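Local coordinates for protein putative glycosidase ph117-related (Bacteroides thetaiotaomicron, PDB 5A7V) that probably acts on beta-mannosides as a family GH130 glycosidase or phosphorylase, and holds mannose sugars in the pocket of its beta-propeller, at residues N78-T82 and D146-A150; E272-I278 and F348-M352. All blocks are in the same frame, centred on the assembly; numbering follows the deposited sequence.

Contact 1: residues N78-T82 and D146-A150; sequences NPAAT and DPRIA. With MAN (alpha-D-mannopyranose), chain E.
Asn78 and Asp146 start two strand segments that run almost parallel, 12° apart, with axes 5.2 Å from each other at the nearest point. No direct backbone hydrogen bond joins them. Two waters bridge instead. One accepts from Ile149 N (3.0 Å) and, weakly, from Ala81 N; the other links Thr82 OG1 to Ile149 O. At the sugar end, Asn78 and Asp146 lie side by side and point the same way. Each has CG anti to its carbonyl carbon (chi1 -66° for Asn78). Asn78 ND2 gives a nearly straight bond to Asp146 OD1 (3.0 Å), meeting it from above the carboxylate plane; amide and carboxylate are turned 61° apart. Asn78 ND2 also donates to mannose O4 (3.0 Å), so both partners fix the amide. Asp146 OD2 lies 2.7 Å from mannose O3, and Arg93 makes a salt bridge to OD1. Further along, Ala80 CB packs on Pro147 CG (3.8 Å) and Ile149 CD1 (3.7 Å), and Ile149 CG2 reaches the Thr82 side chain. Arg148 NH1 bonds to Asp146 O, and its NE to Gly274 O. Strand 87-95 pairs with strand 75-84, strand 157-164 with strand 143-151, and strand 347-355 packs alongside both segments.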
ATOM      1  N   ASN A  78       6.764   3.808   1.688  1.00  9.15           N
ATOM      2  CA  ASN A  78       5.700   3.116   0.920  1.00  8.94           C
ATOM      3  C   ASN A  78       6.120   1.778   0.304  1.00  8.33           C
ATOM      4  O   ASN A  78       6.444   1.727  -0.883  1.00 10.39           O
ATOM      5  CB  ASN A  78       5.131   4.078  -0.096  1.00  9.38           C
ATOM      6  CG  ASN A  78       4.389   5.240   0.565  1.00  9.17           C
ATOM      7  OD1 ASN A  78       4.384   5.379   1.790  1.00  9.10           O
ATOM      8  ND2 ASN A  78       3.835   6.091  -0.258  1.00  9.56           N
ATOM      9  N   PRO A  79       6.105   0.749   1.162  1.00  8.83           N
ATOM     10  CA  PRO A  79       6.701  -0.544   0.792  1.00  9.64           C
ATOM     11  C   PRO A  79       5.690  -1.609   0.412  1.00  9.53           C
ATOM     12  O   PRO A  79       4.565  -1.647   0.920  1.00 10.80           O
ATOM     13  CB  PRO A  79       7.372  -0.966   2.103  1.00 11.32           C
ATOM     14  CG  PRO A  79       6.420  -0.474   3.142  1.00 10.65           C
ATOM     15  CD  PRO A  79       5.890   0.811   2.616  1.00  9.82           C
ATOM     16  N   ALA A  80       6.106  -2.524  -0.480  1.00  9.59           N
ATOM     17  CA  ALA A  80       5.422  -3.816  -0.654  1.00  8.40           C
ATOM     18  C   ALA A  80       6.080  -4.820   0.276  1.00  9.56           C
ATOM     19  O   ALA A  80       7.251  -4.665   0.639  1.00 10.23           O
ATOM     20  CB  ALA A  80       5.578  -4.296  -2.084  1.00 10.14           C
ATOM     21  N   ALA A  81       5.364  -5.897   0.592  1.00  9.21           N
ATOM     22  CA  ALA A  81       5.905  -6.957   1.408  1.00  9.69           C
ATOM     23  C   ALA A  81       5.320  -8.267   0.959  1.00 10.21           C
ATOM     24  O   ALA A  81       4.150  -8.350   0.618  1.00 10.81           O
ATOM     25  CB  ALA A  81       5.681  -6.731   2.888  1.00  9.34           C
ATOM     26  N   THR A  82       6.149  -9.304   0.991  1.00  9.83           N
ATOM     27  CA  THR A  82       5.707 -10.660   0.621  1.00 10.24           C
ATOM     28  C   THR A  82       6.547 -11.704   1.338  1.00 10.84           C
ATOM     29  O   THR A  82       7.490 -11.385   2.048  1.00 12.69           O
ATOM     30  CB  THR A  82       5.641 -10.808  -0.923  1.00 11.76           C
ATOM     31  OG1 THR A  82       4.860 -11.955  -1.323  1.00 14.11           O
ATOM     32  CG2 THR A  82       7.013 -10.879  -1.542  1.00 12.98           C
ATOM     33  N   ASP A 146       5.280   3.120  -4.954  1.00  8.48           N
ATOM     34  CA  ASP A 146       4.165   2.589  -4.166  1.00  9.53           C
ATOM     35  C   ASP A 146       3.711   1.172  -4.572  1.00  9.26           C
ATOM     36  O   ASP A 146       2.549   0.929  -4.913  1.00 10.83           O
ATOM     37  CB  ASP A 146       2.964   3.538  -4.166  1.00  9.89           C
ATOM     38  CG  ASP A 146       3.233   4.948  -3.625  1.00 10.50           C
ATOM     39  OD1 ASP A 146       4.314   5.196  -3.090  1.00  9.94           O
ATOM     40  OD2 ASP A 146       2.273   5.749  -3.764  1.00 10.95           O
ATOM     41  N   PRO A 147       4.656   0.222  -4.502  1.00  8.59           N
ATOM     42  CA  PRO A 147       4.325  -1.153  -4.923  1.00  8.51           C
ATOM     43  C   PRO A 147       3.440  -1.872  -3.930  1.00  8.49           C
ATOM     44  O   PRO A 147       3.540  -1.681  -2.719  1.00  9.43           O
ATOM     45  CB  PRO A 147       5.705  -1.838  -5.004  1.00  9.11           C
ATOM     46  CG  PRO A 147       6.483  -1.129  -3.904  1.00  9.24           C
ATOM     47  CD  PRO A 147       6.034   0.324  -4.008  1.00  8.98           C
ATOM     48  N   ARG A 148       2.591  -2.765  -4.450  1.00  7.94           N
ATOM     49  CA  ARG A 148       1.930  -3.772  -3.638  1.00  9.00           C
ATOM     50  C   ARG A 148       2.195  -5.120  -4.329  1.00  8.95           C
ATOM     51  O   ARG A 148       2.148  -5.178  -5.559  1.00 10.24           O
ATOM     52  CB  ARG A 148       0.424  -3.599  -3.544  1.00  9.74           C
ATOM     53  CG  ARG A 148       0.002  -2.501  -2.593  1.00 12.26           C
ATOM     54  CD  ARG A 148      -0.377  -1.314  -3.259  1.00 18.09           C
ATOM     55  NE  ARG A 148      -1.095  -0.305  -2.451  1.00 12.87           N
ATOM     56  CZ  ARG A 148      -0.867   0.967  -2.644  1.00  9.85           C
ATOM     57  NH1 ARG A 148       0.028   1.383  -3.472  1.00 11.67           N
ATOM     58  NH2 ARG A 148      -1.512   1.855  -1.901  1.00 10.48           N
ATOM     59  N   ILE A 149       2.482  -6.152  -3.525  1.00  8.53           N
ATOM     60  CA  ILE A 149       2.830  -7.476  -4.120  1.00  9.43           C
ATOM     61  C   ILE A 149       1.939  -8.552  -3.507  1.00  9.30           C
ATOM     62  O   ILE A 149       1.736  -8.620  -2.292  1.00 10.16           O
ATOM     63  CB  ILE A 149       4.304  -7.838  -3.913  1.00 10.76           C
ATOM     64  CG1 ILE A 149       5.182  -6.868  -4.726  1.00 11.77           C
ATOM     65  CG2 ILE A 149       4.589  -9.284  -4.323  1.00 11.72           C
ATOM     66  CD1 ILE A 149       6.675  -6.895  -4.456  1.00 12.51           C
ATOM     67  N   ALA A 150       1.406  -9.400  -4.405  1.00  9.32           N
ATOM     68  CA  ALA A 150       0.691 -10.624  -4.042  1.00  9.99           C
ATOM     69  C   ALA A 150       1.240 -11.746  -4.920  1.00 10.58           C
ATOM     70  O   ALA A 150       1.954 -11.453  -5.878  1.00 12.80           O
ATOM     71  CB  ALA A 150      -0.803 -10.454  -4.219  1.00  9.69           C
TER
HETATM   72  C1  MAN E1386      -0.716   9.718  -2.101  1.00 14.34           C
HETATM   73  C2  MAN E1386      -0.209   8.278  -1.867  1.00 14.18           C
HETATM   74  C3  MAN E1386       1.289   8.121  -1.543  1.00 13.00           C
HETATM   75  C4  MAN E1386       1.760   9.193  -0.543  1.00 12.88           C
HETATM   76  C5  MAN E1386       0.638  10.166  -0.135  1.00 15.05           C
HETATM   77  C6  MAN E1386       1.155  11.334   0.735  1.00 15.04           C
HETATM   78  O1  MAN E1386      -2.213   9.862  -1.826  1.00 14.66           O
HETATM   79  O2  MAN E1386      -0.514   7.566  -3.074  1.00 16.79           O
HETATM   80  O3  MAN E1386       2.111   8.238  -2.688  1.00 12.61           O
HETATM   81  O4  MAN E1386       2.303   8.492   0.557  1.00 12.37           O
HETATM   82  O5  MAN E1386       0.066  10.692  -1.375  1.00 13.86           O
HETATM   83  O6  MAN E1386       2.088  12.117  -0.022  1.00 13.68           O
HETATM   84  O   HOH W   1       2.363  -5.346  -0.685  1.00  9.33           O
HETATM   85  O   HOH W   2       2.294 -11.000  -0.870  1.00 14.06           O

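Contact 2: residues E272-I278 and F348-M352; sequences ECGPPAI and FIEGM. With MAN (alpha-D-mannopyranose), chain E.
The Phe348 ring has the mannose over one face and the Glu272 carboxylate at its edge. Mannose O4 stands 4.0 Å above the ring plane, offset toward the rim, and C3 lies over the same face. At the edge, Glu272 OE1 comes to 3.4 Å from Phe348 CE1, and the two planes are turned 80° apart. Glu350 OE1 also lies at the edge, in the ring plane. The segments belong to strands lining the centre of the five-bladed beta-propeller expected of a GH130 enzyme. Their end-to-end directions are only 13° apart, yet no hydrogen bond crosses between them.

Glu272 reaches the sugar with an extended chain, CG anti to the backbone N (chi1 177°). Glu272 OE2 accepts from mannose O2 (2.6 Å), and Glu272 OE1 lies 2.7 Å from mannose O1. Ser204 OG is a second partner of OE2 and helps to position the carboxylate. Glu272 grips the sugar by its hydroxyls, and the Phe348 ring packs against it near C2, C3 and O4.

Away from the sugar the side-chain contacts are apolar. Pro275 fills the middle. Pro275 CD meets Ile349 CD1, and Pro275 CG lies 3.6 Å from Met352 SD. The Met352 chain bends at its last torsion, and its CE touches Ile278 CD1 (3.7 Å). Leu287 of strand 283-291 and Trp359 of strand 358-365 also pack on Met352. Glu350 and Gly351 form a classic beta bulge opposite Tyr362 of strand 358-365. The backbones are close where Gly274 passes Ile349: CA of Gly274 is 3.2 Å from Ile349 O. Beside it, Pro275 CA makes a bent CA-H...O contact with Glu350 O at 3.4 Å.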
ATOM      1  N   GLU A 272      -7.989   5.517   0.140  1.00  8.73           N
ATOM      2  CA  GLU A 272      -6.972   5.048  -0.800  1.00  8.59           C
ATOM      3  C   GLU A 272      -6.541   3.644  -0.409  1.00  8.82           C
ATOM      4  O   GLU A 272      -6.119   3.351   0.696  1.00  9.70           O
ATOM      5  CB  GLU A 272      -5.758   5.973  -0.761  1.00  9.38           C
ATOM      6  CG  GLU A 272      -4.615   5.494  -1.680  1.00  9.08           C
ATOM      7  CD  GLU A 272      -3.567   6.525  -1.977  1.00  9.58           C
ATOM      8  OE1 GLU A 272      -3.499   7.552  -1.208  1.00 10.57           O
ATOM      9  OE2 GLU A 272      -2.844   6.374  -2.981  1.00 11.19           O
ATOM     10  N   CYS A 273      -6.694   2.722  -1.364  1.00  8.25           N
ATOM     11  CA  CYS A 273      -6.420   1.282  -1.117  1.00  8.87           C
ATOM     12  C   CYS A 273      -5.045   1.067  -0.527  1.00  8.80           C
ATOM     13  O   CYS A 273      -4.098   1.719  -0.920  1.00 10.72           O
ATOM     14  CB  CYS A 273      -6.648   0.487  -2.408  1.00  9.05           C
ATOM     15  SG  CYS A 273      -8.380   0.496  -2.954  1.00 11.09           S
ATOM     16  N   GLY A 274      -4.932   0.118   0.411  1.00  8.33           N
ATOM     17  CA  GLY A 274      -3.675  -0.187   1.071  1.00  8.97           C
ATOM     18  C   GLY A 274      -3.038  -1.512   0.569  1.00  7.79           C
ATOM     19  O   GLY A 274      -2.842  -1.651  -0.658  1.00  9.66           O
ATOM     20  N   PRO A 275      -2.766  -2.444   1.463  1.00  8.31           N
ATOM     21  CA  PRO A 275      -2.188  -3.720   1.018  1.00  9.30           C
ATOM     22  C   PRO A 275      -3.223  -4.561   0.249  1.00  9.53           C
ATOM     23  O   PRO A 275      -4.382  -4.190   0.126  1.00  8.86           O
ATOM     24  CB  PRO A 275      -1.818  -4.410   2.324  1.00  9.96           C
ATOM     25  CG  PRO A 275      -2.725  -3.818   3.346  1.00 11.39           C
ATOM     26  CD  PRO A 275      -3.015  -2.424   2.928  1.00  9.46           C
ATOM     27  N   PRO A 276      -2.819  -5.743  -0.270  1.00  9.01           N
ATOM     28  CA  PRO A 276      -3.790  -6.680  -0.891  1.00  8.70           C
ATOM     29  C   PRO A 276      -4.994  -6.979   0.037  1.00  8.87           C
ATOM     30  O   PRO A 276      -4.837  -7.039   1.274  1.00  8.79           O
ATOM     31  CB  PRO A 276      -2.912  -7.904  -1.154  1.00  9.36           C
ATOM     32  CG  PRO A 276      -1.545  -7.330  -1.383  1.00  8.73           C
ATOM     33  CD  PRO A 276      -1.433  -6.206  -0.389  1.00  9.28           C
ATOM     34  N   ALA A 277      -6.176  -7.092  -0.564  1.00  8.65           N
ATOM     35  CA  ALA A 277      -7.383  -7.400   0.188  1.00  9.01           C
ATOM     36  C   ALA A 277      -7.394  -8.864   0.624  1.00  8.89           C
ATOM     37  O   ALA A 277      -6.752  -9.705  -0.029  1.00 10.00           O
ATOM     38  CB  ALA A 277      -8.581  -7.069  -0.603  1.00  9.32           C
ATOM     39  N   ILE A 278      -8.103  -9.210   1.702  1.00  8.46           N
ATOM     40  CA  ILE A 278      -8.064 -10.527   2.310  1.00  8.80           C
ATOM     41  C   ILE A 278      -9.453 -11.110   2.479  1.00  8.82           C
ATOM     42  O   ILE A 278     -10.311 -10.535   3.147  1.00  9.62           O
ATOM     43  CB  ILE A 278      -7.343 -10.528   3.672  1.00 10.00           C
ATOM     44  CG1 ILE A 278      -5.960  -9.900   3.560  1.00 11.08           C
ATOM     45  CG2 ILE A 278      -7.261 -11.941   4.239  1.00 11.07           C
ATOM     46  CD1 ILE A 278      -5.324  -9.556   4.903  1.00 10.50           C
ATOM     47  N   PHE A 348       1.208   5.011   6.072  1.00  7.97           N
ATOM     48  CA  PHE A 348       0.629   4.639   4.774  1.00  8.24           C
ATOM     49  C   PHE A 348       0.783   3.122   4.581  1.00  7.84           C
ATOM     50  O   PHE A 348       1.860   2.637   4.247  1.00  8.32           O
ATOM     51  CB  PHE A 348       1.295   5.415   3.647  1.00  8.56           C
ATOM     52  CG  PHE A 348       0.554   5.348   2.353  1.00  8.45           C
ATOM     53  CD1 PHE A 348      -0.561   6.157   2.107  1.00 10.00           C
ATOM     54  CD2 PHE A 348       0.922   4.393   1.376  1.00  9.85           C
ATOM     55  CE1 PHE A 348      -1.278   6.051   0.942  1.00  9.86           C
ATOM     56  CE2 PHE A 348       0.211   4.317   0.209  1.00 11.24           C
ATOM     57  CZ  PHE A 348      -0.871   5.119  -0.032  1.00 10.68           C
ATOM     58  N   ILE A 349      -0.287   2.389   4.897  1.00  7.75           N
ATOM     59  CA  ILE A 349      -0.222   0.946   4.942  1.00  7.83           C
ATOM     60  C   ILE A 349      -0.256   0.348   3.555  1.00  8.53           C
ATOM     61  O   ILE A 349      -1.042   0.752   2.706  1.00  8.39           O
ATOM     62  CB  ILE A 349      -1.288   0.376   5.888  1.00  8.49           C
ATOM     63  CG1 ILE A 349      -2.721   0.681   5.446  1.00  9.43           C
ATOM     64  CG2 ILE A 349      -1.037   0.808   7.328  1.00  9.77           C
ATOM     65  CD1 ILE A 349      -3.763  -0.263   6.014  1.00  9.22           C
ATOM     66  N   GLU A 350       0.631  -0.644   3.350  1.00  8.55           N
ATOM     67  CA  GLU A 350       0.879  -1.065   1.983  1.00  8.76           C
ATOM     68  C   GLU A 350       1.362  -2.508   1.839  1.00  8.58           C
ATOM     69  O   GLU A 350       1.173  -3.069   0.731  1.00  8.76           O
ATOM     70  CB  GLU A 350       1.864  -0.105   1.354  1.00  9.26           C
ATOM     71  CG  GLU A 350       2.017  -0.204  -0.145  1.00  9.55           C
ATOM     72  CD  GLU A 350       2.800   0.951  -0.727  1.00 10.09           C
ATOM     73  OE1 GLU A 350       2.683   2.102  -0.252  1.00 12.42           O
ATOM     74  OE2 GLU A 350       3.544   0.789  -1.743  1.00 10.88           O
ATOM     75  N   GLY A 351       1.970  -3.096   2.858  1.00  8.24           N
ATOM     76  CA  GLY A 351       2.411  -4.485   2.786  1.00  9.43           C
ATOM     77  C   GLY A 351       1.942  -5.280   3.988  1.00  9.20           C
ATOM     78  O   GLY A 351       1.879  -4.724   5.105  1.00  9.40           O
ATOM     79  N   MET A 352       1.625  -6.564   3.789  1.00  9.51           N
ATOM     80  CA  MET A 352       1.275  -7.423   4.896  1.00  9.66           C
ATOM     81  C   MET A 352       1.809  -8.816   4.600  1.00  9.14           C
ATOM     82  O   MET A 352       1.660  -9.293   3.451  1.00 12.43           O
ATOM     83  CB  MET A 352      -0.234  -7.558   5.098  1.00 11.95           C
ATOM     84  CG  MET A 352      -0.907  -6.370   5.631  1.00 12.25           C
ATOM     85  SD  MET A 352      -2.711  -6.576   5.729  1.00 12.21           S
ATOM     86  CE  MET A 352      -3.016  -7.653   7.130  1.00 13.28           C
TER
HETATM   87  C1  MAN E1386      -0.716   9.718  -2.101  1.00 14.34           C
HETATM   88  C2  MAN E1386      -0.209   8.278  -1.867  1.00 14.18           C
HETATM   89  C3  MAN E1386       1.289   8.121  -1.543  1.00 13.00           C
HETATM   90  C4  MAN E1386       1.760   9.193  -0.543  1.00 12.88           C
HETATM   91  C5  MAN E1386       0.638  10.166  -0.135  1.00 15.05           C
HETATM   92  C6  MAN E1386       1.155  11.334   0.735  1.00 15.04           C
HETATM   93  O1  MAN E1386      -2.213   9.862  -1.826  1.00 14.66           O
HETATM   94  O2  MAN E1386      -0.514   7.566  -3.074  1.00 16.79           O
HETATM   95  O3  MAN E1386       2.111   8.238  -2.688  1.00 12.61           O
HETATM   96  O4  MAN E1386       2.303   8.492   0.557  1.00 12.37           O
HETATM   97  O5  MAN E1386       0.066  10.692  -1.375  1.00 13.86           O
HETATM   98  O6  MAN E1386       2.088  12.117  -0.022  1.00 13.68           O

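The centres of contact 1 and contact 2 are 8 Å apart, both close to the centre of the molecule. They come in series: contact 1 closes before contact 2 opens. Their four segments lie on strands 75-84, 143-151, 270-280 and 347-355, in separate sheets that meet around the propeller centre. Arg148 ties them together: Arg148 NH2 reaches Cys273 O and Arg148 NE reaches Gly274 O, both at 2.8 Å. Glu350 of contact 2 also packs against Asp146 and Pro147. Both contacts touch the same mannose, contact 1 at O3 and O4, contact 2 at O1 and O2 through Glu272, with Phe348 against the sugar ring. Distant parts of the chain therefore build one sugar pocket, where Glu231, Tyr306 and Asp367 add further hydrogen bonds.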